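Local coordinates for cAMP-dependent protein kinase regulatory subunit (Saccharomyces cerevisiae, PDB 6XQK) that probably restrains the protein kinase A catalytic subunit until cAMP binds, and associates with copies of itself through its N-terminal docking and dimerisation domain, at residues 26-29 / 30-33; 38-41 / 42-45. One frame throughout, in Å; residues are numbered along the deposited sequence.

Interaction 1. Residues 26-29 / 30-33; sequences PSDF and LQFS
Asp28 is the N-cap of helix 29-49, and its carboxylate receives the backbone amide of Gln31 in the first turn of that helix, where the chain leaves the turn after helix 8-24. The capping bond, Gln31 N to Asp28 OD1, is 3.1 Å long with an N-H...O angle of 163°, and the donor meets OD1 from well above the carboxylate plane. With CG anti to the backbone N (chi1 -166°), the Asp28 side chain is carried alongside the helix start, where CG also rests 3.4 Å from Gln31 CB. OD1 has a second partner, a salt bridge from Arg45 of the third subunit; together with the N-terminal end of the helix, that charge probably stabilises the ionised carboxylate. The regular backbone pattern then takes over, Phe32 N donating to Asp28 O at 3.0 Å.

On the side facing helix 8-24 the packing is apolar. The Pro26 ring crosses the Phe32 side chain at about a right angle: its CB is 3.5 Å from Phe32 CB, its CG is 3.7 Å from Phe32 CG, and CD also sits over one face of the phenyl ring. Phe32 further touches Ile21 and Ala24, and Phe29 also packs on Ile21, so the linker proline and two aromatics help close the helix-turn-helix of this RIIa-type dimerisation domain. A fork of two bonds finishes the turn. Phe29 O accepts from both Ser33 N, at 2.9 Å, and Ser33 OG, at 2.7 Å, the hydroxyl arriving from above the carbonyl plane. That same bond fixes the hydroxyl against the aromatic ring: Ser33 OG stands over one face of Phe29, displaced toward the rim, with CE1 its nearest ring atom at 3.5 Å.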
ATOM      1  N   PRO A  26     -10.973  -8.912 -11.142  1.00 30.88           N
ATOM      2  CA  PRO A  26     -11.547  -8.066 -10.090  1.00 30.31           C
ATOM      3  C   PRO A  26     -12.507  -6.992 -10.574  1.00 30.59           C
ATOM      4  O   PRO A  26     -12.323  -6.400 -11.641  1.00 30.80           O
ATOM      5  CB  PRO A  26     -10.308  -7.430  -9.449  1.00 30.36           C
ATOM      6  CG  PRO A  26      -9.244  -7.512 -10.511  1.00 30.56           C
ATOM      7  CD  PRO A  26      -9.496  -8.809 -11.177  1.00 29.43           C
ATOM      8  N   SER A  27     -13.531  -6.729  -9.774  1.00 30.68           N
ATOM      9  CA  SER A  27     -14.483  -5.634 -10.032  1.00 30.98           C
ATOM     10  C   SER A  27     -13.796  -4.270  -9.741  1.00 29.63           C
ATOM     11  O   SER A  27     -14.181  -3.251 -10.311  1.00 29.89           O
ATOM     12  CB  SER A  27     -15.717  -5.788  -9.139  1.00 33.64           C
ATOM     13  OG  SER A  27     -15.376  -5.791  -7.759  1.00 36.39           O
ATOM     14  N   ASP A  28     -12.785  -4.262  -8.841  1.00 27.79           N
ATOM     15  CA  ASP A  28     -12.005  -3.088  -8.529  1.00 26.94           C
ATOM     16  C   ASP A  28     -10.541  -3.425  -8.866  1.00 26.65           C
ATOM     17  O   ASP A  28      -9.806  -3.924  -8.021  1.00 26.36           O
ATOM     18  CB  ASP A  28     -12.181  -2.724  -7.059  1.00 27.43           C
ATOM     19  CG  ASP A  28     -11.677  -1.346  -6.707  1.00 30.37           C
ATOM     20  OD1 ASP A  28     -10.736  -0.866  -7.379  1.00 29.59           O
ATOM     21  OD2 ASP A  28     -12.208  -0.750  -5.746  1.00 32.47           O
ATOM     22  N   PHE A  29     -10.141  -3.188 -10.120  1.00 26.51           N
ATOM     23  CA  PHE A  29      -8.787  -3.465 -10.597  1.00 26.52           C
ATOM     24  C   PHE A  29      -7.714  -2.789  -9.752  1.00 25.16           C
ATOM     25  O   PHE A  29      -6.780  -3.463  -9.355  1.00 26.30           O
ATOM     26  CB  PHE A  29      -8.645  -3.078 -12.097  1.00 27.06           C
ATOM     27  CG  PHE A  29      -7.293  -3.402 -12.698  1.00 27.89           C
ATOM     28  CD1 PHE A  29      -6.240  -2.507 -12.604  1.00 28.83           C
ATOM     29  CD2 PHE A  29      -7.072  -4.608 -13.337  1.00 28.33           C
ATOM     30  CE1 PHE A  29      -4.987  -2.820 -13.114  1.00 29.39           C
ATOM     31  CE2 PHE A  29      -5.822  -4.908 -13.867  1.00 29.07           C
ATOM     32  CZ  PHE A  29      -4.784  -4.015 -13.750  1.00 28.95           C
ATOM     33  N   LEU A  30      -7.829  -1.476  -9.488  1.00 23.36           N
ATOM     34  CA  LEU A  30      -6.826  -0.756  -8.711  1.00 22.62           C
ATOM     35  C   LEU A  30      -6.678  -1.274  -7.293  1.00 22.52           C
ATOM     36  O   LEU A  30      -5.551  -1.412  -6.829  1.00 23.31           O
ATOM     37  CB  LEU A  30      -7.052   0.753  -8.700  1.00 22.30           C
ATOM     38  CG  LEU A  30      -6.843   1.508 -10.004  1.00 23.31           C
ATOM     39  CD1 LEU A  30      -7.140   2.992  -9.803  1.00 22.95           C
ATOM     40  CD2 LEU A  30      -5.430   1.285 -10.554  1.00 24.10           C
ATOM     41  N   GLN A  31      -7.786  -1.559  -6.603  1.00 21.54           N
ATOM     42  CA  GLN A  31      -7.721  -2.078  -5.228  1.00 21.29           C
ATOM     43  C   GLN A  31      -7.122  -3.477  -5.179  1.00 21.58           C
ATOM     44  O   GLN A  31      -6.296  -3.760  -4.324  1.00 22.01           O
ATOM     45  CB  GLN A  31      -9.098  -2.072  -4.558  1.00 21.96           C
ATOM     46  CG  GLN A  31      -9.061  -2.348  -3.066  1.00 22.79           C
ATOM     47  CD  GLN A  31      -8.318  -1.281  -2.327  1.00 26.25           C
ATOM     48  OE1 GLN A  31      -8.778  -0.139  -2.206  1.00 28.03           O
ATOM     49  NE2 GLN A  31      -7.136  -1.619  -1.819  1.00 25.99           N
ATOM     50  N   PHE A  32      -7.493  -4.334  -6.117  1.00 22.09           N
ATOM     51  CA  PHE A  32      -6.946  -5.681  -6.200  1.00 22.88           C
ATOM     52  C   PHE A  32      -5.439  -5.627  -6.470  1.00 22.62           C
ATOM     53  O   PHE A  32      -4.674  -6.383  -5.854  1.00 23.22           O
ATOM     54  CB  PHE A  32      -7.630  -6.465  -7.335  1.00 23.39           C
ATOM     55  CG  PHE A  32      -7.105  -7.870  -7.536  1.00 24.59           C
ATOM     56  CD1 PHE A  32      -6.033  -8.112  -8.373  1.00 25.85           C
ATOM     57  CD2 PHE A  32      -7.701  -8.945  -6.909  1.00 25.70           C
ATOM     58  CE1 PHE A  32      -5.540  -9.396  -8.544  1.00 27.16           C
ATOM     59  CE2 PHE A  32      -7.212 -10.230  -7.090  1.00 26.85           C
ATOM     60  CZ  PHE A  32      -6.142 -10.451  -7.917  1.00 26.95           C
ATOM     61  N   SER A  33      -5.025  -4.763  -7.417  1.00 21.00           N
ATOM     62  CA  SER A  33      -3.630  -4.637  -7.805  1.00 20.28           C
ATOM     63  C   SER A  33      -2.772  -4.057  -6.688  1.00 18.14           C
ATOM     64  O   SER A  33      -1.690  -4.565  -6.450  1.00 18.79           O
ATOM     65  CB  SER A  33      -3.498  -3.799  -9.067  1.00 22.52           C
ATOM     66  OG  SER A  33      -4.301  -4.361 -10.087  1.00 26.00           O
TER

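Interaction 2. Residues 38-41 / 42-45; sequences NKRL and EQQR
Bends at chi2 (-67°) and again at chi3 curl the Arg40 side chain toward the C-terminal end of helix 29-49, bringing its guanidinium up to Gln43 one turn later, whose own chain runs extended beyond CG. The result is an i to i+3 hydrogen bond from Arg40 NH1 to Gln43 OE1, 3.0 Å long with an N-H...O angle of 147°. The amide oxygen lies at the guanidinium edge, near its plane, whereas the two flat groups are turned 60° apart; this is an edge-on bond and not a stack. Arg40 CD follows at 3.6 Å from Gln43 OE1, evidence that the aliphatic arm folds along with the head.

The other terminal nitrogen, NH2, forms a salt bridge with Glu13 on helix 8-24 of the same chain. Replacing Arg40 with a methionine would probably leave Gln43 OE1 without this donor and Glu13 without this charge partner, removing a polar tie between the two helices. Gln44 NE2 lies 3.5 Å from Arg40 NH2, a contact of two nitrogen donors and not a bond; the amide is engaged through OE1, which bonds to Arg45 of the fourth subunit. The backbone beneath is ordinary alpha-helix: Gln43 N donates to Lys39 O at 2.9 Å and Arg45 N to Leu41 O at 2.8 Å.

Leu41 packs on Ala34 of the second subunit and Arg45 of the fourth, and Glu42 on Gln31 of the third; residues 38-45 thus lie against helix 29-49 of all three neighbouring subunits, while Arg40 reaches helix 8-24 of its own chain.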
ATOM      1  N   ASN A  38       1.275  -4.982  -2.526  1.00 16.64           N
ATOM      2  CA  ASN A  38       1.566  -4.774  -1.121  1.00 17.27           C
ATOM      3  C   ASN A  38       1.792  -6.125  -0.428  1.00 18.71           C
ATOM      4  O   ASN A  38       2.621  -6.196   0.489  1.00 19.59           O
ATOM      5  CB  ASN A  38       0.452  -4.011  -0.450  1.00 18.41           C
ATOM      6  CG  ASN A  38       0.428  -2.541  -0.797  1.00 22.56           C
ATOM      7  OD1 ASN A  38       1.458  -1.895  -0.994  1.00 23.91           O
ATOM      8  ND2 ASN A  38      -0.751  -1.965  -0.873  1.00 23.20           N
ATOM      9  N   LYS A  39       1.086  -7.201  -0.867  1.00 18.24           N
ATOM     10  CA  LYS A  39       1.269  -8.540  -0.315  1.00 17.78           C
ATOM     11  C   LYS A  39       2.570  -9.161  -0.835  1.00 17.35           C
ATOM     12  O   LYS A  39       3.247  -9.831  -0.064  1.00 18.10           O
ATOM     13  CB  LYS A  39       0.089  -9.451  -0.625  1.00 19.44           C
ATOM     14  CG  LYS A  39       0.158 -10.764   0.142  1.00 23.37           C
ATOM     15  CD  LYS A  39      -1.012 -11.694  -0.198  1.00 28.60           C
ATOM     16  CE  LYS A  39      -0.883 -12.999   0.524  1.00 31.08           C
ATOM     17  NZ  LYS A  39      -0.743 -12.741   1.965  1.00 33.49           N
ATOM     18  N   ARG A  40       2.954  -8.920  -2.103  1.00 16.11           N
ATOM     19  CA  ARG A  40       4.227  -9.435  -2.623  1.00 15.95           C
ATOM     20  C   ARG A  40       5.407  -8.828  -1.849  1.00 16.04           C
ATOM     21  O   ARG A  40       6.390  -9.514  -1.566  1.00 16.83           O
ATOM     22  CB  ARG A  40       4.368  -9.133  -4.127  1.00 17.46           C
ATOM     23  CG  ARG A  40       3.502 -10.007  -5.042  1.00 19.45           C
ATOM     24  CD  ARG A  40       3.924 -11.475  -5.036  1.00 20.42           C
ATOM     25  NE  ARG A  40       5.300 -11.673  -5.515  1.00 24.77           N
ATOM     26  CZ  ARG A  40       6.322 -12.107  -4.762  1.00 27.28           C
ATOM     27  NH1 ARG A  40       6.134 -12.415  -3.483  1.00 27.67           N
ATOM     28  NH2 ARG A  40       7.535 -12.235  -5.286  1.00 25.65           N
ATOM     29  N   LEU A  41       5.301  -7.551  -1.499  1.00 15.66           N
ATOM     30  CA  LEU A  41       6.303  -6.873  -0.687  1.00 15.92           C
ATOM     31  C   LEU A  41       6.323  -7.483   0.713  1.00 16.20           C
ATOM     32  O   LEU A  41       7.403  -7.701   1.271  1.00 17.21           O
ATOM     33  CB  LEU A  41       5.965  -5.369  -0.563  1.00 15.93           C
ATOM     34  CG  LEU A  41       6.276  -4.478  -1.756  1.00 16.36           C
ATOM     35  CD1 LEU A  41       5.875  -3.051  -1.455  1.00 17.05           C
ATOM     36  CD2 LEU A  41       7.751  -4.531  -2.097  1.00 15.64           C
ATOM     37  N   GLU A  42       5.137  -7.739   1.288  1.00 15.54           N
ATOM     38  CA  GLU A  42       4.995  -8.309   2.619  1.00 16.28           C
ATOM     39  C   GLU A  42       5.668  -9.674   2.690  1.00 15.87           C
ATOM     40  O   GLU A  42       6.371  -9.947   3.659  1.00 15.70           O
ATOM     41  CB  GLU A  42       3.518  -8.397   3.022  1.00 19.50           C
ATOM     42  CG  GLU A  42       3.304  -9.086   4.355  1.00 24.70           C
ATOM     43  CD  GLU A  42       1.895  -9.041   4.904  1.00 32.02           C
ATOM     44  OE1 GLU A  42       0.957  -8.740   4.137  1.00 32.27           O
ATOM     45  OE2 GLU A  42       1.728  -9.321   6.109  1.00 36.25           O
ATOM     46  N   GLN A  43       5.490 -10.499   1.654  1.00 15.59           N
ATOM     47  CA  GLN A  43       6.121 -11.810   1.544  1.00 15.79           C
ATOM     48  C   GLN A  43       7.651 -11.719   1.549  1.00 16.23           C
ATOM     49  O   GLN A  43       8.305 -12.426   2.328  1.00 17.12           O
ATOM     50  CB  GLN A  43       5.586 -12.570   0.318  1.00 17.04           C
ATOM     51  CG  GLN A  43       4.116 -12.916   0.484  1.00 19.90           C
ATOM     52  CD  GLN A  43       3.477 -13.536  -0.732  1.00 24.33           C
ATOM     53  OE1 GLN A  43       3.749 -13.171  -1.862  1.00 25.06           O
ATOM     54  NE2 GLN A  43       2.581 -14.489  -0.532  1.00 25.82           N
ATOM     55  N   GLN A  44       8.219 -10.812   0.746  1.00 15.68           N
ATOM     56  CA  GLN A  44       9.678 -10.605   0.710  1.00 15.03           C
ATOM     57  C   GLN A  44      10.219  -9.977   2.033  1.00 16.15           C
ATOM     58  O   GLN A  44      11.330 -10.312   2.465  1.00 16.65           O
ATOM     59  CB  GLN A  44      10.068  -9.786  -0.533  1.00 14.31           C
ATOM     60  CG  GLN A  44       9.718 -10.480  -1.859  1.00 14.29           C
ATOM     61  CD  GLN A  44      10.467  -9.919  -3.055  1.00 17.89           C
ATOM     62  OE1 GLN A  44      11.009  -8.822  -3.020  1.00 19.47           O
ATOM     63  NE2 GLN A  44      10.497 -10.647  -4.167  1.00 18.03           N
ATOM     64  N   ARG A  45       9.394  -9.118   2.707  1.00 16.15           N
ATOM     65  CA  ARG A  45       9.732  -8.513   4.004  1.00 16.24           C
ATOM     66  C   ARG A  45       9.949  -9.602   5.068  1.00 18.83           C
ATOM     67  O   ARG A  45      10.832  -9.454   5.914  1.00 20.52           O
ATOM     68  CB  ARG A  45       8.670  -7.507   4.459  1.00 15.69           C
ATOM     69  CG  ARG A  45       8.808  -7.046   5.897  1.00 14.88           C
ATOM     70  CD  ARG A  45       8.005  -5.807   6.202  1.00 15.84           C
ATOM     71  NE  ARG A  45       8.149  -5.397   7.602  1.00 17.76           N
ATOM     72  CZ  ARG A  45       9.027  -4.494   8.039  1.00 19.72           C
ATOM     73  NH1 ARG A  45       9.816  -3.853   7.182  1.00 19.30           N
ATOM     74  NH2 ARG A  45       9.075  -4.175   9.326  1.00 18.70           N
TER

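Both contacts use helix 29-49, interaction 1 at its start and interaction 2 further along, with centres about 18 Å apart and nearest atoms about 5 Å apart, so they do not touch. Interaction 1 is the more buried: four of its seven touching residues are enclosed, and it combines a capped helix end with apolar packing against helix 8-24. Interaction 2 lies at the surface, with one buried residue of eight, and its side chains meet through a polar hydrogen bond. Both touch the second and third subunits, and the capping residue of one meets an arginine belonging to the other's stretch across the interface with the third subunit.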